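Local coordinates for 389aa long hypothetical nucleolar protein (Pyrococcus horikoshii, PDB 5ZVE), which transfers a methyl group from S-adenosyl-L-methionine to the C5 position of cytosine 72 in several tRNAs, at residues V334-Q347 with Q372-D384. Residues are numbered along the deposited sequence; the frame is centred on the assembly and turned at random.
Sequences VKFMIRKGMKLEEQ and QGFFIAKLRKVKD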
loop_
_atom_site.group_PDB
_atom_site.type_symbol
_atom_site.label_atom_id
_atom_site.label_comp_id
_atom_site.label_asym_id
_atom_site.label_seq_id
_atom_site.Cartn_x
_atom_site.Cartn_y
_atom_site.Cartn_z
ATOM N N VAL A 334 -8.617 2.097 18.745
ATOM C CA VAL A 334 -7.967 3.175 19.465
ATOM C C VAL A 334 -8.635 3.395 20.824
ATOM O O VAL A 334 -7.955 3.641 21.818
ATOM C CB VAL A 334 -7.960 4.483 18.687
ATOM C CG1 VAL A 334 -7.170 5.513 19.475
ATOM C CG2 VAL A 334 -7.311 4.282 17.326
ATOM N N LYS A 335 -9.963 3.306 20.865
ATOM C CA LYS A 335 -10.694 3.346 22.132
ATOM C C LYS A 335 -10.178 2.293 23.111
ATOM O O LYS A 335 -10.033 2.562 24.302
ATOM C CB LYS A 335 -12.194 3.153 21.901
ATOM C CG LYS A 335 -12.875 4.346 21.271
ATOM C CD LYS A 335 -14.359 4.104 21.135
ATOM C CE LYS A 335 -15.064 5.334 20.599
ATOM N NZ LYS A 335 -16.545 5.160 20.607
ATOM N N PHE A 336 -9.913 1.095 22.597
ATOM C CA PHE A 336 -9.240 0.051 23.362
ATOM C C PHE A 336 -7.939 0.571 23.994
ATOM O O PHE A 336 -7.699 0.381 25.186
ATOM C CB PHE A 336 -8.958 -1.153 22.460
ATOM C CG PHE A 336 -8.119 -2.225 23.101
ATOM C CD1 PHE A 336 -8.615 -2.979 24.152
ATOM C CD2 PHE A 336 -6.846 -2.503 22.629
ATOM C CE1 PHE A 336 -7.847 -3.974 24.733
ATOM C CE2 PHE A 336 -6.073 -3.497 23.208
ATOM C CZ PHE A 336 -6.577 -4.234 24.261
ATOM N N MET A 337 -7.119 1.246 23.194
ATOM C CA MET A 337 -5.850 1.791 23.669
ATOM C C MET A 337 -6.053 2.851 24.742
ATOM O O MET A 337 -5.276 2.954 25.696
ATOM C CB MET A 337 -5.051 2.386 22.503
ATOM C CG MET A 337 -4.756 1.403 21.390
ATOM S SD MET A 337 -3.635 2.005 20.096
ATOM C CE MET A 337 -4.549 3.346 19.383
ATOM N N ILE A 338 -7.094 3.654 24.570
ATOM C CA ILE A 338 -7.405 4.703 25.520
ATOM C C ILE A 338 -7.806 4.084 26.867
ATOM O O ILE A 338 -7.506 4.637 27.921
ATOM C CB ILE A 338 -8.514 5.628 24.971
ATOM C CG1 ILE A 338 -8.013 6.329 23.702
ATOM C CG2 ILE A 338 -8.934 6.665 26.005
ATOM C CD1 ILE A 338 -9.010 7.286 23.084
ATOM N N ARG A 339 -8.459 2.924 26.831
ATOM C CA ARG A 339 -8.796 2.203 28.062
ATOM C C ARG A 339 -7.576 1.558 28.723
ATOM O O ARG A 339 -7.618 1.208 29.902
ATOM C CB ARG A 339 -9.863 1.141 27.782
ATOM C CG ARG A 339 -11.204 1.729 27.355
ATOM C CD ARG A 339 -12.344 0.704 27.391
ATOM N NE ARG A 339 -12.161 -0.405 26.456
ATOM C CZ ARG A 339 -12.661 -0.440 25.221
ATOM N NH1 ARG A 339 -13.374 0.580 24.764
ATOM N NH2 ARG A 339 -12.446 -1.494 24.442
ATOM N N LYS A 340 -6.492 1.410 27.962
ATOM C CA LYS A 340 -5.271 0.777 28.465
ATOM C C LYS A 340 -4.140 1.769 28.793
ATOM O O LYS A 340 -2.963 1.411 28.746
ATOM C CB LYS A 340 -4.756 -0.276 27.469
ATOM C CG LYS A 340 -5.445 -1.672 27.484
ATOM C CD LYS A 340 -6.966 -1.658 27.623
ATOM C CE LYS A 340 -7.511 -3.032 28.052
ATOM N NZ LYS A 340 -7.447 -3.282 29.530
ATOM N N GLY A 341 -4.491 3.009 29.125
ATOM C CA GLY A 341 -3.501 3.969 29.589
ATOM C C GLY A 341 -2.759 4.733 28.502
ATOM O O GLY A 341 -1.681 5.276 28.749
ATOM N N MET A 342 -3.318 4.759 27.296
ATOM C CA MET A 342 -2.737 5.528 26.203
ATOM C C MET A 342 -3.551 6.794 25.953
ATOM O O MET A 342 -4.763 6.805 26.159
ATOM C CB MET A 342 -2.672 4.688 24.931
ATOM C CG MET A 342 -1.923 3.373 25.043
ATOM S SD MET A 342 -0.160 3.601 25.326
ATOM C CE MET A 342 0.344 4.430 23.817
ATOM N N LYS A 343 -2.883 7.853 25.499
ATOM C CA LYS A 343 -3.534 9.137 25.253
ATOM C C LYS A 343 -3.293 9.650 23.831
ATOM O O LYS A 343 -2.170 9.600 23.327
ATOM C CB LYS A 343 -3.045 10.169 26.273
ATOM C CG LYS A 343 -3.670 11.547 26.137
ATOM C CD LYS A 343 -3.140 12.490 27.210
ATOM C CE LYS A 343 -3.665 13.908 27.030
ATOM N NZ LYS A 343 -3.201 14.509 25.747
ATOM N N LEU A 344 -4.349 10.149 23.191
ATOM C CA LEU A 344 -4.237 10.703 21.846
ATOM C C LEU A 344 -3.363 11.950 21.806
ATOM O O LEU A 344 -3.454 12.814 22.675
ATOM C CB LEU A 344 -5.620 11.035 21.289
ATOM C CG LEU A 344 -6.454 9.913 20.673
ATOM C CD1 LEU A 344 -7.878 10.388 20.512
ATOM C CD2 LEU A 344 -5.890 9.524 19.332
ATOM N N GLU A 345 -2.523 12.037 20.782
ATOM C CA GLU A 345 -1.659 13.194 20.591
ATOM C C GLU A 345 -1.775 13.736 19.173
ATOM O O GLU A 345 -1.976 12.982 18.217
ATOM C CB GLU A 345 -0.203 12.841 20.891
ATOM C CG GLU A 345 0.033 12.307 22.288
ATOM C CD GLU A 345 0.657 13.343 23.209
ATOM O OE1 GLU A 345 1.804 13.760 22.939
ATOM O OE2 GLU A 345 0.004 13.737 24.202
ATOM N N GLU A 346 -1.653 15.052 19.056
ATOM C CA GLU A 346 -1.661 15.733 17.769
ATOM C C GLU A 346 -0.563 15.187 16.865
ATOM O O GLU A 346 0.574 15.007 17.298
ATOM C CB GLU A 346 -1.479 17.236 17.982
ATOM C CG GLU A 346 -1.726 18.100 16.769
ATOM C CD GLU A 346 -1.424 19.563 17.038
ATOM O OE1 GLU A 346 -0.296 19.864 17.484
ATOM O OE2 GLU A 346 -2.318 20.409 16.818
ATOM N N GLN A 347 -0.902 14.927 15.608
ATOM C CA GLN A 347 0.085 14.449 14.654
ATOM C C GLN A 347 0.736 15.637 13.955
ATOM O O GLN A 347 0.077 16.642 13.681
ATOM C CB GLN A 347 -0.558 13.499 13.644
ATOM C CG GLN A 347 -1.168 12.257 14.278
ATOM C CD GLN A 347 -1.809 11.341 13.258
ATOM O OE1 GLN A 347 -1.524 11.429 12.064
ATOM N NE2 GLN A 347 -2.672 10.446 13.726
ATOM N N GLN A 372 -4.848 5.727 -1.244
ATOM C CA GLN A 372 -5.519 4.568 -0.681
ATOM C C GLN A 372 -6.276 4.973 0.573
ATOM O O GLN A 372 -5.942 5.976 1.211
ATOM C CB GLN A 372 -4.512 3.458 -0.378
ATOM C CG GLN A 372 -3.991 2.790 -1.644
ATOM C CD GLN A 372 -3.021 1.658 -1.378
ATOM O OE1 GLN A 372 -2.984 0.676 -2.123
ATOM N NE2 GLN A 372 -2.218 1.793 -0.329
ATOM N N GLY A 373 -7.305 4.206 0.919
ATOM C CA GLY A 373 -7.974 4.379 2.192
ATOM C C GLY A 373 -6.980 4.034 3.279
ATOM O O GLY A 373 -6.248 3.051 3.167
ATOM N N PHE A 374 -6.937 4.836 4.336
ATOM C CA PHE A 374 -5.864 4.705 5.307
ATOM C C PHE A 374 -6.256 5.287 6.650
ATOM O O PHE A 374 -7.215 6.052 6.754
ATOM C CB PHE A 374 -4.602 5.392 4.784
ATOM C CG PHE A 374 -3.323 4.733 5.216
ATOM C CD1 PHE A 374 -2.805 3.664 4.500
ATOM C CD2 PHE A 374 -2.625 5.198 6.320
ATOM C CE1 PHE A 374 -1.623 3.065 4.881
ATOM C CE2 PHE A 374 -1.443 4.601 6.706
ATOM C CZ PHE A 374 -0.942 3.533 5.988
ATOM N N PHE A 375 -5.504 4.922 7.680
ATOM C CA PHE A 375 -5.804 5.362 9.032
ATOM C C PHE A 375 -4.523 5.488 9.843
ATOM O O PHE A 375 -3.663 4.613 9.789
ATOM C CB PHE A 375 -6.774 4.383 9.703
ATOM C CG PHE A 375 -7.116 4.745 11.118
ATOM C CD1 PHE A 375 -8.091 5.693 11.386
ATOM C CD2 PHE A 375 -6.467 4.135 12.180
ATOM C CE1 PHE A 375 -8.405 6.035 12.691
ATOM C CE2 PHE A 375 -6.780 4.466 13.486
ATOM C CZ PHE A 375 -7.751 5.416 13.743
ATOM N N ILE A 376 -4.397 6.581 10.588
ATOM C CA ILE A 376 -3.212 6.823 11.409
ATOM C C ILE A 376 -3.596 7.345 12.788
ATOM O O ILE A 376 -4.297 8.350 12.905
ATOM C CB ILE A 376 -2.248 7.853 10.764
ATOM C CG1 ILE A 376 -1.943 7.508 9.305
ATOM C CG2 ILE A 376 -0.961 7.959 11.571
ATOM C CD1 ILE A 376 -1.021 8.536 8.624
ATOM N N ALA A 377 -3.133 6.660 13.828
ATOM C CA ALA A 377 -3.313 7.126 15.197
ATOM C C ALA A 377 -1.964 7.278 15.890
ATOM O O ALA A 377 -1.107 6.402 15.785
ATOM C CB ALA A 377 -4.208 6.164 15.976
ATOM N N LYS A 378 -1.784 8.380 16.610
ATOM C CA LYS A 378 -0.557 8.601 17.368
ATOM C C LYS A 378 -0.863 8.729 18.846
ATOM O O LYS A 378 -1.628 9.606 19.249
ATOM C CB LYS A 378 0.168 9.858 16.892
ATOM C CG LYS A 378 1.454 10.134 17.653
ATOM C CD LYS A 378 1.889 11.574 17.489
ATOM C CE LYS A 378 3.259 11.795 18.092
ATOM N NZ LYS A 378 3.655 13.224 18.039
ATOM N N LEU A 379 -0.249 7.871 19.657
ATOM C CA LEU A 379 -0.559 7.844 21.085
ATOM C C LEU A 379 0.649 7.957 22.002
ATOM O O LEU A 379 1.758 7.533 21.667
ATOM C CB LEU A 379 -1.306 6.569 21.452
ATOM C CG LEU A 379 -2.671 6.298 20.836
ATOM C CD1 LEU A 379 -3.429 5.394 21.750
ATOM C CD2 LEU A 379 -3.436 7.551 20.651
ATOM N N ARG A 380 0.395 8.512 23.180
ATOM C CA ARG A 380 1.387 8.653 24.228
ATOM C C ARG A 380 0.973 7.800 25.432
ATOM O O ARG A 380 -0.165 7.892 25.902
ATOM C CB ARG A 380 1.524 10.130 24.606
ATOM C CG ARG A 380 2.215 10.432 25.920
ATOM C CD ARG A 380 3.682 10.052 25.884
ATOM N NE ARG A 380 4.406 10.521 24.699
ATOM C CZ ARG A 380 4.599 11.796 24.368
ATOM N NH1 ARG A 380 4.132 12.770 25.133
ATOM N NH2 ARG A 380 5.278 12.098 23.267
ATOM N N LYS A 381 1.887 6.957 25.910
ATOM C CA LYS A 381 1.613 6.102 27.065
ATOM C C LYS A 381 1.772 6.882 28.366
ATOM O O LYS A 381 2.893 7.133 28.811
ATOM C CB LYS A 381 2.540 4.885 27.073
ATOM C CG LYS A 381 2.339 3.974 28.271
ATOM C CD LYS A 381 3.193 2.721 28.177
ATOM C CE LYS A 381 2.920 1.786 29.347
ATOM N NZ LYS A 381 3.698 0.518 29.256
ATOM N N VAL A 382 0.653 7.265 28.976
ATOM C CA VAL A 382 0.704 8.096 30.175
ATOM C C VAL A 382 0.908 7.280 31.452
ATOM O O VAL A 382 1.429 7.798 32.441
ATOM C CB VAL A 382 -0.577 8.941 30.323
ATOM C CG1 VAL A 382 -0.682 9.943 29.181
ATOM C CG2 VAL A 382 -1.805 8.047 30.375
ATOM N N LYS A 383 0.515 6.008 31.422
ATOM C CA LYS A 383 0.691 5.115 32.569
ATOM C C LYS A 383 0.539 3.650 32.167
ATOM O O LYS A 383 0.132 3.346 31.045
ATOM C CB LYS A 383 -0.309 5.460 33.676
ATOM C CG LYS A 383 -1.726 4.969 33.422
ATOM C CD LYS A 383 -2.640 5.316 34.587
ATOM C CE LYS A 383 -4.078 4.911 34.311
ATOM N NZ LYS A 383 -4.950 5.127 35.502
ATOM N N ASP A 384 0.866 2.743 33.083
ATOM C CA ASP A 384 0.752 1.312 32.813
ATOM C C ASP A 384 -0.616 0.778 33.223
ATOM O O ASP A 384 -0.890 0.608 34.410
ATOM C CB ASP A 384 1.850 0.537 33.539
ATOM C CG ASP A 384 3.237 1.029 33.191
ATOM O OD1 ASP A 384 3.769 0.618 32.139
ATOM O OD2 ASP A 384 3.794 1.831 33.969
HETATM O O HOH W 1 -3.233 10.739 16.650
#
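In L379, chi1 (-62°) sets CG anti to its own carbonyl carbon and chi2 (-155°) directs the two methyls: CD1 reaches M337 of helix 334-339 and M342 of strand 342-344, while CD2 turns to L344 CD2. CD1 is pinched between M337 CE and M342 CB, 3.3 Å from each, tighter than usual van der Waals contact; M337 brings its methyl there through a bend at chi3 (-64°). M342, bent at chi2 and chi3, lays SD against K381 CB at 3.5 Å on the same sheet face. Strands 342-344 and 374-381 pair antiparallel: K343 and R380 form a hydrogen-bonded pair, with K343 N to R380 O at 2.7 Å, flanked by the non-hydrogen-bonded pairs M342–K381 and L344–L379. Beside the face that carries K343 and R380, E345 OE1 sits over the guanidinium of R380, 3.3 Å from NH1 but well out of its plane, so the attraction is one of charge alone. E345 N bonds K378 O at 3.0 Å. Further along the chain, Q347, extended beyond CG, directs NE2 to I376 O at 2.8 Å, the oxygen lying in the amide plane while the donor stands above the carbonyl plane. A water accepts from Q347 NE2 and K378 N and lies 3.0 Å from E345 O, to which it can donate. Strand 342-344 thus joins strand 374-381, which also pairs antiparallel with strands 316-322 and 361-364 in the Rossmann-like sheet, while M337 and M342 pack onto helix 291-310.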